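Local coordinates for outer membrane protein Omp121 (Bacteroides thetaiotaomicron, PDB 5FQ8) that probably imports nutrients, likely peptides, across the bacterial outer membrane as a TonB-dependent receptor with a plugged beta-barrel, at residues L120-D125 and F321-Q326; Y316-F321 and L376-S381; Q412-K417 and G445-Q450; Y491-D496 and T511-Q516. All coordinates share one frame; numbering follows the deposited sequence.

Contact 1: residues L120-D125 and F321-Q326; sequences LNSGYD and FATTGQ
Gly123 and Thr324 form a single antiparallel bridge between two loops where the plug of this TonB-dependent receptor meets its beta-barrel: 120-125 belongs to the plug, and 321-326 follows barrel strand 306-320. The pair is hydrogen-bonded in both directions. Thr324 N reaches Gly123 O at 2.9 Å, almost straight at 174°, and Gly123 N returns the bond to Thr324 O at 2.7 Å.

At one end of the bridge, Phe321 packs against the plug backbone. Its CG stands anti to the backbone N (chi1 -157°), which brings one ring face against Tyr124, whose CA sits 3.7 Å from the ring centroid, a CH-pi contact. Tyr124 CB adds an apolar touch on Phe321 CG at 3.8 Å.

At the other end Gln326 N donates to Leu120 O at 2.9 Å. Gly325, just before it, takes backbone angles that call for glycine, since a CB there would run into plug carbonyls and its own preceding one. The amide of Gln326 also bonds the backbone of the bound peptide, so this end of the junction borders the ligand. Gln326 NE2 donates to Asn121 OD1 at 3.1 Å from above the carbonyl plane of Asn121, 38° out of it.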
loop_
_atom_site.group_PDB
_atom_site.type_symbol
_atom_site.label_atom_id
_atom_site.label_comp_id
_atom_site.label_asym_id
_atom_site.label_seq_id
_atom_site.Cartn_x
_atom_site.Cartn_y
_atom_site.Cartn_z
ATOM N N LEU B 120 -11.512 -18.411 3.132
ATOM C CA LEU B 120 -12.296 -18.512 4.350
ATOM C C LEU B 120 -12.923 -17.186 4.734
ATOM O O LEU B 120 -14.011 -17.159 5.314
ATOM C CB LEU B 120 -11.427 -19.015 5.487
ATOM C CG LEU B 120 -10.588 -20.251 5.218
ATOM C CD1 LEU B 120 -9.925 -20.684 6.504
ATOM C CD2 LEU B 120 -11.447 -21.348 4.655
ATOM N N ASN B 121 -12.265 -16.077 4.420
ATOM C CA ASN B 121 -12.727 -14.781 4.884
ATOM C C ASN B 121 -13.058 -13.801 3.779
ATOM O O ASN B 121 -13.852 -12.887 4.018
ATOM C CB ASN B 121 -11.682 -14.149 5.811
ATOM C CG ASN B 121 -11.369 -15.026 6.975
ATOM O OD1 ASN B 121 -12.158 -15.152 7.894
ATOM N ND2 ASN B 121 -10.233 -15.678 6.926
ATOM N N SER B 122 -12.499 -13.972 2.583
ATOM C CA SER B 122 -12.758 -13.091 1.451
ATOM C C SER B 122 -12.777 -13.895 0.152
ATOM O O SER B 122 -11.984 -13.678 -0.756
ATOM C CB SER B 122 -11.716 -11.979 1.380
ATOM O OG SER B 122 -12.129 -10.867 2.143
ATOM N N GLY B 123 -13.715 -14.832 0.056
ATOM C CA GLY B 123 -13.770 -15.699 -1.106
ATOM C C GLY B 123 -14.357 -14.983 -2.299
ATOM O O GLY B 123 -15.379 -14.296 -2.194
ATOM N N TYR B 124 -13.708 -15.139 -3.444
ATOM C CA TYR B 124 -14.168 -14.535 -4.681
ATOM C C TYR B 124 -13.466 -15.239 -5.827
ATOM O O TYR B 124 -12.434 -15.876 -5.642
ATOM C CB TYR B 124 -13.919 -13.031 -4.688
ATOM C CG TYR B 124 -12.477 -12.585 -4.575
ATOM C CD1 TYR B 124 -11.598 -12.748 -5.635
ATOM C CD2 TYR B 124 -12.006 -11.971 -3.425
ATOM C CE1 TYR B 124 -10.303 -12.346 -5.558
ATOM C CE2 TYR B 124 -10.692 -11.545 -3.339
ATOM C CZ TYR B 124 -9.849 -11.740 -4.416
ATOM O OH TYR B 124 -8.542 -11.336 -4.375
ATOM N N ASP B 125 -14.050 -15.142 -7.009
ATOM C CA ASP B 125 -13.502 -15.812 -8.182
ATOM C C ASP B 125 -13.790 -14.943 -9.390
ATOM O O ASP B 125 -14.931 -14.535 -9.597
ATOM C CB ASP B 125 -14.103 -17.208 -8.352
ATOM C CG ASP B 125 -13.313 -18.062 -9.302
ATOM O OD1 ASP B 125 -13.133 -17.647 -10.463
ATOM O OD2 ASP B 125 -12.848 -19.132 -8.877
ATOM N N PHE B 321 -17.892 -8.816 -7.506
ATOM C CA PHE B 321 -18.197 -10.060 -6.821
ATOM C C PHE B 321 -18.815 -9.749 -5.475
ATOM O O PHE B 321 -18.416 -8.786 -4.819
ATOM C CB PHE B 321 -16.945 -10.879 -6.656
ATOM C CG PHE B 321 -17.181 -12.339 -6.481
ATOM C CD1 PHE B 321 -17.714 -12.828 -5.316
ATOM C CD2 PHE B 321 -16.831 -13.228 -7.474
ATOM C CE1 PHE B 321 -17.915 -14.169 -5.149
ATOM C CE2 PHE B 321 -17.031 -14.565 -7.311
ATOM C CZ PHE B 321 -17.567 -15.039 -6.146
ATOM N N ALA B 322 -19.810 -10.542 -5.084
ATOM C CA ALA B 322 -20.364 -10.460 -3.738
ATOM C C ALA B 322 -19.549 -11.417 -2.877
ATOM O O ALA B 322 -19.751 -12.632 -2.891
ATOM C CB ALA B 322 -21.849 -10.787 -3.737
ATOM N N THR B 323 -18.607 -10.843 -2.137
ATOM C CA THR B 323 -17.590 -11.592 -1.415
ATOM C C THR B 323 -18.200 -12.584 -0.430
ATOM O O THR B 323 -19.202 -12.293 0.220
ATOM C CB THR B 323 -16.698 -10.602 -0.672
ATOM O OG1 THR B 323 -16.357 -9.511 -1.534
ATOM C CG2 THR B 323 -15.437 -11.278 -0.170
ATOM N N THR B 324 -17.590 -13.766 -0.321
ATOM C CA THR B 324 -18.038 -14.785 0.620
ATOM C C THR B 324 -17.024 -14.941 1.742
ATOM O O THR B 324 -15.871 -14.511 1.629
ATOM C CB THR B 324 -18.250 -16.155 -0.048
ATOM O OG1 THR B 324 -16.990 -16.719 -0.424
ATOM C CG2 THR B 324 -19.141 -16.063 -1.269
ATOM N N GLY B 325 -17.463 -15.567 2.820
ATOM C CA GLY B 325 -16.577 -15.838 3.933
ATOM C C GLY B 325 -17.320 -15.886 5.251
ATOM O O GLY B 325 -18.534 -15.733 5.322
ATOM N N GLN B 326 -16.549 -16.101 6.315
ATOM C CA GLN B 326 -17.116 -16.279 7.638
ATOM C C GLN B 326 -17.297 -14.985 8.404
ATOM O O GLN B 326 -17.827 -15.014 9.517
ATOM C CB GLN B 326 -16.258 -17.230 8.450
ATOM C CG GLN B 326 -14.797 -16.910 8.467
ATOM C CD GLN B 326 -13.997 -18.009 9.111
ATOM O OE1 GLN B 326 -14.564 -18.898 9.715
ATOM N NE2 GLN B 326 -12.683 -17.967 8.972
#

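Contact 2: residues Y316-F321 and L376-S381; sequences YQKNNF and LNEYES
Residues 316-320 pair with 376-381 as neighbouring antiparallel strands of the transmembrane beta-barrel, their axes 4.6 Å apart at closest and 175° between directions, with Gln317-Ser381 and Asn319-Tyr379 as hydrogen-bonded pairs and Lys318-Glu380 and Asn320-Glu378 as non-hydrogen-bonded ones. One more backbone bond, Phe321 N to Asn377 O at 3.3 Å, carries the pairing just past the strand end.

The face bearing Asn319 and Tyr379 looks onto the plug. The two side chains run side by side, Asn319 OD1 lying near the ring plane at the edge of Tyr379, 3.9 Å from CD2, while the ring itself stacks on Phe126 of the plug. On the other face Asn320 runs alongside Glu378, and its ND2 gives only a weak bond to Glu378 OE1 at 3.5 Å.

Tyr316 reaches across to Glu380, whose OE2 forms a salt bridge with Arg453 of the second subunit. Tyr316 OH donates to Glu380 OE1 at 3.1 Å, from above the carboxylate plane. A phenylalanine at Tyr316 would probably leave Glu380 OE1 without this donor and the carboxylate freer to turn about the arginine. With its CG anti to the backbone N (chi1 174°), the tyrosine lays CE1 3.5 Å from Glu380 CG.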
loop_
_atom_site.group_PDB
_atom_site.type_symbol
_atom_site.label_atom_id
_atom_site.label_comp_id
_atom_site.label_asym_id
_atom_site.label_seq_id
_atom_site.Cartn_x
_atom_site.Cartn_y
_atom_site.Cartn_z
ATOM N N TYR B 316 -11.803 -7.918 -22.952
ATOM C CA TYR B 316 -12.035 -7.092 -21.785
ATOM C C TYR B 316 -12.941 -7.825 -20.815
ATOM O O TYR B 316 -13.802 -8.597 -21.226
ATOM C CB TYR B 316 -12.681 -5.792 -22.165
ATOM C CG TYR B 316 -13.076 -4.941 -21.000
ATOM C CD1 TYR B 316 -12.174 -4.043 -20.441
ATOM C CD2 TYR B 316 -14.343 -5.014 -20.464
ATOM C CE1 TYR B 316 -12.524 -3.255 -19.379
ATOM C CE2 TYR B 316 -14.703 -4.230 -19.396
ATOM C CZ TYR B 316 -13.789 -3.352 -18.858
ATOM O OH TYR B 316 -14.152 -2.570 -17.795
ATOM N N GLN B 317 -12.757 -7.573 -19.523
ATOM C CA GLN B 317 -13.762 -8.007 -18.569
ATOM C C GLN B 317 -13.790 -7.062 -17.388
ATOM O O GLN B 317 -12.769 -6.507 -17.004
ATOM C CB GLN B 317 -13.525 -9.442 -18.104
ATOM C CG GLN B 317 -12.369 -9.667 -17.195
ATOM C CD GLN B 317 -12.176 -11.134 -16.920
ATOM O OE1 GLN B 317 -11.647 -11.867 -17.748
ATOM N NE2 GLN B 317 -12.620 -11.576 -15.760
ATOM N N LYS B 318 -14.977 -6.855 -16.840
ATOM C CA LYS B 318 -15.120 -6.200 -15.550
ATOM C C LYS B 318 -15.966 -7.089 -14.661
ATOM O O LYS B 318 -17.179 -7.174 -14.840
ATOM C CB LYS B 318 -15.742 -4.817 -15.670
ATOM C CG LYS B 318 -15.246 -3.866 -14.597
ATOM C CD LYS B 318 -16.081 -2.628 -14.483
ATOM C CE LYS B 318 -17.129 -2.812 -13.426
ATOM N NZ LYS B 318 -18.141 -1.731 -13.440
ATOM N N ASN B 319 -15.331 -7.727 -13.699
ATOM C CA ASN B 319 -16.020 -8.500 -12.683
ATOM C C ASN B 319 -16.234 -7.675 -11.427
ATOM O O ASN B 319 -15.363 -6.912 -11.016
ATOM C CB ASN B 319 -15.222 -9.746 -12.317
ATOM C CG ASN B 319 -14.875 -10.587 -13.511
ATOM O OD1 ASN B 319 -14.186 -10.147 -14.413
ATOM N ND2 ASN B 319 -15.332 -11.818 -13.510
ATOM N N ASN B 320 -17.402 -7.832 -10.833
ATOM C CA ASN B 320 -17.691 -7.417 -9.470
ATOM C C ASN B 320 -18.255 -8.632 -8.761
ATOM O O ASN B 320 -19.018 -9.394 -9.352
ATOM C CB ASN B 320 -18.696 -6.275 -9.402
ATOM C CG ASN B 320 -18.176 -4.996 -9.991
ATOM O OD1 ASN B 320 -18.315 -4.758 -11.180
ATOM N ND2 ASN B 320 -17.597 -4.153 -9.164
ATOM N N PHE B 321 -17.892 -8.816 -7.506
ATOM C CA PHE B 321 -18.197 -10.060 -6.821
ATOM C C PHE B 321 -18.815 -9.749 -5.475
ATOM O O PHE B 321 -18.416 -8.786 -4.819
ATOM C CB PHE B 321 -16.945 -10.879 -6.656
ATOM C CG PHE B 321 -17.181 -12.339 -6.481
ATOM C CD1 PHE B 321 -17.714 -12.828 -5.316
ATOM C CD2 PHE B 321 -16.831 -13.228 -7.474
ATOM C CE1 PHE B 321 -17.915 -14.169 -5.149
ATOM C CE2 PHE B 321 -17.031 -14.565 -7.311
ATOM C CZ PHE B 321 -17.567 -15.039 -6.146
ATOM N N LEU B 376 -16.666 -3.325 -1.580
ATOM C CA LEU B 376 -16.143 -3.252 -2.931
ATOM C C LEU B 376 -15.199 -4.407 -3.179
ATOM O O LEU B 376 -14.348 -4.703 -2.340
ATOM C CB LEU B 376 -15.422 -1.937 -3.167
ATOM C CG LEU B 376 -14.804 -1.783 -4.543
ATOM C CD1 LEU B 376 -15.804 -1.090 -5.392
ATOM C CD2 LEU B 376 -13.540 -0.989 -4.464
ATOM N N ASN B 377 -15.355 -5.056 -4.321
ATOM C CA ASN B 377 -14.429 -6.090 -4.763
ATOM C C ASN B 377 -14.543 -6.194 -6.284
ATOM O O ASN B 377 -15.190 -7.081 -6.833
ATOM C CB ASN B 377 -14.702 -7.430 -4.093
ATOM C CG ASN B 377 -13.695 -8.462 -4.466
ATOM O OD1 ASN B 377 -12.713 -8.172 -5.137
ATOM N ND2 ASN B 377 -13.921 -9.679 -4.034
ATOM N N GLU B 378 -13.861 -5.294 -6.973
ATOM C CA GLU B 378 -13.980 -5.151 -8.413
ATOM C C GLU B 378 -12.731 -5.681 -9.095
ATOM O O GLU B 378 -11.661 -5.735 -8.500
ATOM C CB GLU B 378 -14.205 -3.686 -8.769
ATOM C CG GLU B 378 -14.570 -3.421 -10.207
ATOM C CD GLU B 378 -14.745 -1.962 -10.490
ATOM O OE1 GLU B 378 -15.659 -1.353 -9.906
ATOM O OE2 GLU B 378 -13.957 -1.427 -11.288
ATOM N N TYR B 379 -12.885 -6.120 -10.333
ATOM C CA TYR B 379 -11.761 -6.559 -11.147
ATOM C C TYR B 379 -11.998 -6.087 -12.566
ATOM O O TYR B 379 -13.099 -6.236 -13.090
ATOM C CB TYR B 379 -11.607 -8.072 -11.099
ATOM C CG TYR B 379 -10.443 -8.671 -11.851
ATOM C CD1 TYR B 379 -9.205 -8.806 -11.261
ATOM C CD2 TYR B 379 -10.604 -9.164 -13.129
ATOM C CE1 TYR B 379 -8.155 -9.388 -11.935
ATOM C CE2 TYR B 379 -9.562 -9.743 -13.808
ATOM C CZ TYR B 379 -8.337 -9.850 -13.207
ATOM O OH TYR B 379 -7.295 -10.424 -13.883
ATOM N N GLU B 380 -10.982 -5.488 -13.161
ATOM C CA GLU B 380 -10.994 -5.098 -14.560
ATOM C C GLU B 380 -9.758 -5.673 -15.221
ATOM O O GLU B 380 -8.671 -5.633 -14.649
ATOM C CB GLU B 380 -11.033 -3.586 -14.724
ATOM C CG GLU B 380 -11.029 -3.170 -16.175
ATOM C CD GLU B 380 -11.044 -1.688 -16.404
ATOM O OE1 GLU B 380 -12.035 -1.029 -16.052
ATOM O OE2 GLU B 380 -10.060 -1.185 -16.960
ATOM N N SER B 381 -9.921 -6.231 -16.407
ATOM C CA SER B 381 -8.824 -6.912 -17.077
ATOM C C SER B 381 -8.805 -6.548 -18.552
ATOM O O SER B 381 -9.857 -6.389 -19.167
ATOM C CB SER B 381 -8.955 -8.418 -16.898
ATOM O OG SER B 381 -8.142 -9.116 -17.806
#

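Contact 3: residues Q412-K417 and G445-Q450; sequences QSDKGK and GQYSEQ
Tyr447 leans back across the seam between barrel strands 398-417 and 446-469, and its side chain can be followed atom by atom. CB starts 4.1 Å from Lys415 O, and CG keeps about the same separation. CD1 comes nearest to that oxygen, at 3.4 Å, and CE1 then moves off again; the carbonyl meets the ring obliquely, while Gly416 CA lies at the ring edge, near its plane. CZ is next to Asp414 OD1 at 3.8 Å. At the tip, OH is 2.8 Å from Asp414 OD1, a weak hydrogen bond. CG anti to the backbone N (chi1 173°) sends the ring along this path, beside Asp414 and with its plane 29° from that of the carboxylate.

Asp414 is also flanked by Glu449, and their carboxylates stand side by side with planes 71° apart. Gln412 NE2 bonds the syn lone pair of Asp414 OD2 at 3.3 Å, steadying the group, and Gln412 OE1 takes a bond from Arg453 of the second subunit. At the far end, Lys417 CE touches Gln446 OE1 at 3.5 Å; NZ of Lys417 forms a salt bridge with Glu443, while Gln446 NE2 bonds Glu493 OE2.

Five residue pairs keep the strands in antiparallel register within the barrel wall. Strand 376-394 borders 398-417, strand 472-495 borders 446-469, Lys415 NZ points inward to Tyr124 OH of the plug, and Phe503 of a loop packs on Tyr447.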
loop_
_atom_site.group_PDB
_atom_site.type_symbol
_atom_site.label_atom_id
_atom_site.label_comp_id
_atom_site.label_asym_id
_atom_site.label_seq_id
_atom_site.Cartn_x
_atom_site.Cartn_y
_atom_site.Cartn_z
ATOM N N GLN B 412 -6.424 -5.705 -12.870
ATOM C CA GLN B 412 -6.334 -4.731 -11.793
ATOM C C GLN B 412 -7.486 -4.899 -10.821
ATOM O O GLN B 412 -8.625 -4.596 -11.161
ATOM C CB GLN B 412 -6.323 -3.321 -12.346
ATOM C CG GLN B 412 -6.366 -2.261 -11.281
ATOM C CD GLN B 412 -6.426 -0.881 -11.858
ATOM O OE1 GLN B 412 -5.784 -0.590 -12.849
ATOM N NE2 GLN B 412 -7.228 -0.032 -11.259
ATOM N N SER B 413 -7.180 -5.331 -9.602
ATOM C CA SER B 413 -8.167 -5.558 -8.558
ATOM C C SER B 413 -8.340 -4.321 -7.694
ATOM O O SER B 413 -7.410 -3.549 -7.508
ATOM C CB SER B 413 -7.741 -6.729 -7.685
ATOM O OG SER B 413 -7.159 -7.755 -8.460
ATOM N N ASP B 414 -9.539 -4.135 -7.161
ATOM C CA ASP B 414 -9.798 -3.030 -6.237
ATOM C C ASP B 414 -10.812 -3.487 -5.195
ATOM O O ASP B 414 -12.000 -3.604 -5.502
ATOM C CB ASP B 414 -10.306 -1.788 -6.978
ATOM C CG ASP B 414 -9.233 -1.107 -7.807
ATOM O OD1 ASP B 414 -8.508 -0.242 -7.276
ATOM O OD2 ASP B 414 -9.132 -1.431 -9.005
ATOM N N LYS B 415 -10.366 -3.715 -3.961
ATOM C CA LYS B 415 -11.247 -4.149 -2.884
ATOM C C LYS B 415 -11.227 -3.128 -1.758
ATOM O O LYS B 415 -10.182 -2.551 -1.462
ATOM C CB LYS B 415 -10.855 -5.522 -2.337
ATOM C CG LYS B 415 -10.055 -6.367 -3.275
ATOM C CD LYS B 415 -9.558 -7.599 -2.588
ATOM C CE LYS B 415 -8.456 -8.272 -3.390
ATOM N NZ LYS B 415 -8.905 -8.747 -4.734
ATOM N N GLY B 416 -12.383 -2.908 -1.135
ATOM C CA GLY B 416 -12.466 -1.975 -0.028
ATOM C C GLY B 416 -13.649 -2.254 0.866
ATOM O O GLY B 416 -14.659 -2.806 0.430
ATOM N N LYS B 417 -13.526 -1.852 2.123
ATOM C CA LYS B 417 -14.581 -1.968 3.112
ATOM C C LYS B 417 -14.510 -0.781 4.059
ATOM O O LYS B 417 -13.417 -0.282 4.343
ATOM C CB LYS B 417 -14.466 -3.275 3.898
ATOM C CG LYS B 417 -13.178 -3.511 4.628
ATOM C CD LYS B 417 -13.071 -4.973 4.973
ATOM C CE LYS B 417 -12.054 -5.240 6.051
ATOM N NZ LYS B 417 -12.487 -4.681 7.364
ATOM N N GLY B 445 -11.721 -0.052 8.304
ATOM C CA GLY B 445 -11.569 0.232 6.895
ATOM C C GLY B 445 -10.322 -0.388 6.312
ATOM O O GLY B 445 -9.342 -0.654 6.994
ATOM N N GLN B 446 -10.363 -0.614 5.010
ATOM C CA GLN B 446 -9.227 -1.172 4.302
ATOM C C GLN B 446 -9.467 -0.967 2.822
ATOM O O GLN B 446 -10.609 -0.957 2.372
ATOM C CB GLN B 446 -9.057 -2.646 4.627
ATOM C CG GLN B 446 -7.925 -3.301 3.925
ATOM C CD GLN B 446 -7.899 -4.776 4.183
ATOM O OE1 GLN B 446 -8.917 -5.368 4.516
ATOM N NE2 GLN B 446 -6.732 -5.378 4.059
ATOM N N TYR B 447 -8.389 -0.772 2.082
ATOM C CA TYR B 447 -8.485 -0.584 0.643
ATOM C C TYR B 447 -7.202 -1.072 0.008
ATOM O O TYR B 447 -6.123 -0.612 0.372
ATOM C CB TYR B 447 -8.723 0.869 0.289
ATOM C CG TYR B 447 -8.645 1.103 -1.190
ATOM C CD1 TYR B 447 -9.691 0.746 -2.009
ATOM C CD2 TYR B 447 -7.519 1.660 -1.774
ATOM C CE1 TYR B 447 -9.631 0.951 -3.362
ATOM C CE2 TYR B 447 -7.450 1.866 -3.135
ATOM C CZ TYR B 447 -8.510 1.505 -3.925
ATOM O OH TYR B 447 -8.473 1.693 -5.287
ATOM N N SER B 448 -7.315 -1.974 -0.950
ATOM C CA SER B 448 -6.143 -2.457 -1.653
ATOM C C SER B 448 -6.382 -2.392 -3.154
ATOM O O SER B 448 -7.510 -2.282 -3.627
ATOM C CB SER B 448 -5.785 -3.872 -1.223
ATOM O OG SER B 448 -6.796 -4.770 -1.607
ATOM N N GLU B 449 -5.285 -2.408 -3.890
ATOM C CA GLU B 449 -5.299 -2.412 -5.338
ATOM C C GLU B 449 -4.123 -3.247 -5.793
ATOM O O GLU B 449 -3.057 -3.194 -5.188
ATOM C CB GLU B 449 -5.211 -0.995 -5.909
ATOM C CG GLU B 449 -5.004 -0.956 -7.401
ATOM C CD GLU B 449 -4.923 0.435 -7.939
ATOM O OE1 GLU B 449 -5.838 1.221 -7.663
ATOM O OE2 GLU B 449 -3.938 0.752 -8.619
ATOM N N GLN B 450 -4.329 -4.040 -6.828
ATOM C CA GLN B 450 -3.266 -4.864 -7.375
ATOM C C GLN B 450 -3.347 -4.816 -8.888
ATOM O O GLN B 450 -4.438 -4.794 -9.446
ATOM C CB GLN B 450 -3.374 -6.297 -6.871
ATOM C CG GLN B 450 -2.256 -7.172 -7.334
ATOM C CD GLN B 450 -2.514 -8.622 -7.051
ATOM O OE1 GLN B 450 -3.318 -8.956 -6.193
ATOM N NE2 GLN B 450 -1.842 -9.499 -7.780
HETATM O O HOH W 1 -13.783 -2.676 8.024
#

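Contact 4: residues Y491-D496 and T511-Q516; sequences YSEVND and TPIVEQ
Glu493 and Ile513 lie side by side and point the same way, so the methyl end of the isoleucine runs against the carboxylate: Ile513 CD1 is 3.8 Å from Glu493 OE2. That carboxylate is gripped at both oxygens by its own strand. Tyr491 OH donates to OE1 of Glu493 at 2.9 Å, coming from above the carboxylate plane, 48° out of it. Asn495 ND2 bonds OE2 of Glu493, also at 2.9 Å, on the anti side, and Gln446 NE2 of the adjoining strand adds a second donor to this oxygen. Glu493 is extended, with CG anti to the backbone N (chi1 180°), which carries the carboxylate between Tyr491 OH and Asn495 ND2. Replacing Glu493 by alanine is likely to leave these three donors without their shared acceptor and open a gap beside Ile513 CD1.

The backbone here is an antiparallel seam of the barrel, where strand 472-495 meets the next strand, 513-534, after a loop. Tyr491 and Glu493 each exchange two backbone bonds, with Glu515 and Ile513 respectively; Glu493 N to Ile513 O measures 2.7 Å. Tyr491 CB faces Glu515 CB at 4.1 Å.

The opposite face, with Ser492 and Val514, turns to the second subunit, where Val514 packs on its own copy. Near the loop Val494 crosses Pro512, CG1 of the valine 3.7 Å from CB of the proline.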
loop_
_atom_site.group_PDB
_atom_site.type_symbol
_atom_site.label_atom_id
_atom_site.label_comp_id
_atom_site.label_asym_id
_atom_site.label_seq_id
_atom_site.Cartn_x
_atom_site.Cartn_y
_atom_site.Cartn_z
ATOM N N TYR B 491 1.220 -4.872 -5.572
ATOM C CA TYR B 491 0.135 -4.776 -4.616
ATOM C C TYR B 491 0.364 -3.611 -3.670
ATOM O O TYR B 491 1.499 -3.254 -3.372
ATOM C CB TYR B 491 0.020 -6.075 -3.832
ATOM C CG TYR B 491 -1.055 -6.069 -2.788
ATOM C CD1 TYR B 491 -2.383 -6.238 -3.132
ATOM C CD2 TYR B 491 -0.741 -5.908 -1.454
ATOM C CE1 TYR B 491 -3.363 -6.239 -2.185
ATOM C CE2 TYR B 491 -1.718 -5.911 -0.501
ATOM C CZ TYR B 491 -3.028 -6.082 -0.875
ATOM O OH TYR B 491 -4.016 -6.086 0.069
ATOM N N SER B 492 -0.719 -3.013 -3.199
ATOM C CA SER B 492 -0.572 -1.950 -2.224
ATOM C C SER B 492 -1.879 -1.789 -1.454
ATOM O O SER B 492 -2.954 -1.779 -2.048
ATOM C CB SER B 492 -0.130 -0.653 -2.908
ATOM O OG SER B 492 -1.218 0.185 -3.191
ATOM N N GLU B 493 -1.767 -1.666 -0.128
ATOM C CA GLU B 493 -2.883 -1.753 0.803
ATOM C C GLU B 493 -2.755 -0.667 1.845
ATOM O O GLU B 493 -1.648 -0.377 2.283
ATOM C CB GLU B 493 -2.880 -3.125 1.486
ATOM C CG GLU B 493 -3.960 -3.389 2.490
ATOM C CD GLU B 493 -3.704 -4.661 3.257
ATOM O OE1 GLU B 493 -2.984 -5.532 2.744
ATOM O OE2 GLU B 493 -4.205 -4.792 4.388
ATOM N N VAL B 494 -3.868 -0.074 2.250
ATOM C CA VAL B 494 -3.889 0.838 3.388
ATOM C C VAL B 494 -5.014 0.427 4.306
ATOM O O VAL B 494 -6.070 -0.015 3.852
ATOM C CB VAL B 494 -4.072 2.319 2.988
ATOM C CG1 VAL B 494 -2.840 2.841 2.327
ATOM C CG2 VAL B 494 -5.265 2.465 2.105
ATOM N N ASN B 495 -4.796 0.588 5.595
ATOM C CA ASN B 495 -5.810 0.266 6.578
ATOM C C ASN B 495 -6.209 1.515 7.334
ATOM O O ASN B 495 -5.568 2.558 7.239
ATOM C CB ASN B 495 -5.314 -0.817 7.534
ATOM C CG ASN B 495 -5.356 -2.192 6.909
ATOM O OD1 ASN B 495 -6.331 -2.930 7.062
ATOM N ND2 ASN B 495 -4.309 -2.540 6.183
ATOM N N ASP B 496 -7.307 1.405 8.065
ATOM C CA ASP B 496 -7.719 2.448 8.990
ATOM C C ASP B 496 -7.956 3.757 8.232
ATOM O O ASP B 496 -7.131 4.662 8.228
ATOM C CB ASP B 496 -6.678 2.606 10.107
ATOM C CG ASP B 496 -7.264 3.137 11.376
ATOM O OD1 ASP B 496 -8.055 4.102 11.304
ATOM O OD2 ASP B 496 -6.934 2.588 12.443
ATOM N N THR B 511 0.655 3.329 8.352
ATOM C CA THR B 511 1.593 2.835 7.361
ATOM C C THR B 511 0.860 2.075 6.263
ATOM O O THR B 511 -0.073 1.321 6.547
ATOM C CB THR B 511 2.622 1.926 8.022
ATOM O OG1 THR B 511 3.283 2.655 9.052
ATOM C CG2 THR B 511 3.642 1.442 7.017
ATOM N N PRO B 512 1.223 2.275 5.009
ATOM C CA PRO B 512 0.695 1.426 3.945
ATOM C C PRO B 512 1.532 0.175 3.762
ATOM O O PRO B 512 2.712 0.121 4.093
ATOM C CB PRO B 512 0.789 2.323 2.710
ATOM C CG PRO B 512 1.955 3.174 2.988
ATOM C CD PRO B 512 1.933 3.442 4.470
ATOM N N ILE B 513 0.895 -0.839 3.208
ATOM C CA ILE B 513 1.526 -2.129 2.982
ATOM C C ILE B 513 1.731 -2.298 1.487
ATOM O O ILE B 513 0.776 -2.190 0.718
ATOM C CB ILE B 513 0.666 -3.259 3.568
ATOM C CG1 ILE B 513 0.306 -2.931 5.004
ATOM C CG2 ILE B 513 1.389 -4.569 3.504
ATOM C CD1 ILE B 513 -0.687 -3.861 5.566
ATOM N N VAL B 514 2.962 -2.554 1.067
ATOM C CA VAL B 514 3.250 -2.780 -0.343
ATOM C C VAL B 514 3.863 -4.162 -0.539
ATOM O O VAL B 514 4.625 -4.639 0.308
ATOM C CB VAL B 514 4.180 -1.686 -0.928
ATOM C CG1 VAL B 514 3.698 -0.341 -0.533
ATOM C CG2 VAL B 514 5.582 -1.878 -0.487
ATOM N N GLU B 515 3.535 -4.793 -1.668
ATOM C CA GLU B 515 4.120 -6.061 -2.085
ATOM C C GLU B 515 4.314 -6.088 -3.591
ATOM O O GLU B 515 3.494 -5.566 -4.342
ATOM C CB GLU B 515 3.255 -7.249 -1.673
ATOM C CG GLU B 515 3.163 -7.477 -0.183
ATOM C CD GLU B 515 2.140 -8.518 0.192
ATOM O OE1 GLU B 515 1.968 -9.487 -0.583
ATOM O OE2 GLU B 515 1.503 -8.357 1.258
ATOM N N GLN B 516 5.382 -6.738 -4.020
ATOM C CA GLN B 516 5.753 -6.833 -5.423
ATOM C C GLN B 516 6.168 -8.265 -5.712
ATOM O O GLN B 516 6.764 -8.915 -4.852
ATOM C CB GLN B 516 6.887 -5.848 -5.719
ATOM C CG GLN B 516 7.778 -6.179 -6.878
ATOM C CD GLN B 516 9.076 -5.417 -6.819
ATOM O OE1 GLN B 516 9.592 -5.132 -5.741
ATOM N NE2 GLN B 516 9.612 -5.071 -7.977
#

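Contact 1 differs in kind from the rest: it joins plug to barrel through loops, by one bridge, a CH-pi contact and an amide pair, and lies nearest the chain centre. Contacts 2, 3 and 4 are antiparallel seams of one barrel wall, none fully core, and contact 4 is the least buried. Contacts 2 and 3 meet where strands 376-394 and 398-417 adjoin, through Glu380 O and Gln412 N, 2.9 Å apart; 3 and 4 meet where 446-469 adjoins 472-495. Contacts 1 and 2 share Phe321. Inward faces of contacts 2 and 3 reach the plug; outward faces of all three seams meet the second subunit, through Arg453 at contacts 2 and 3, and through valine packing together with Gln516 at contact 4.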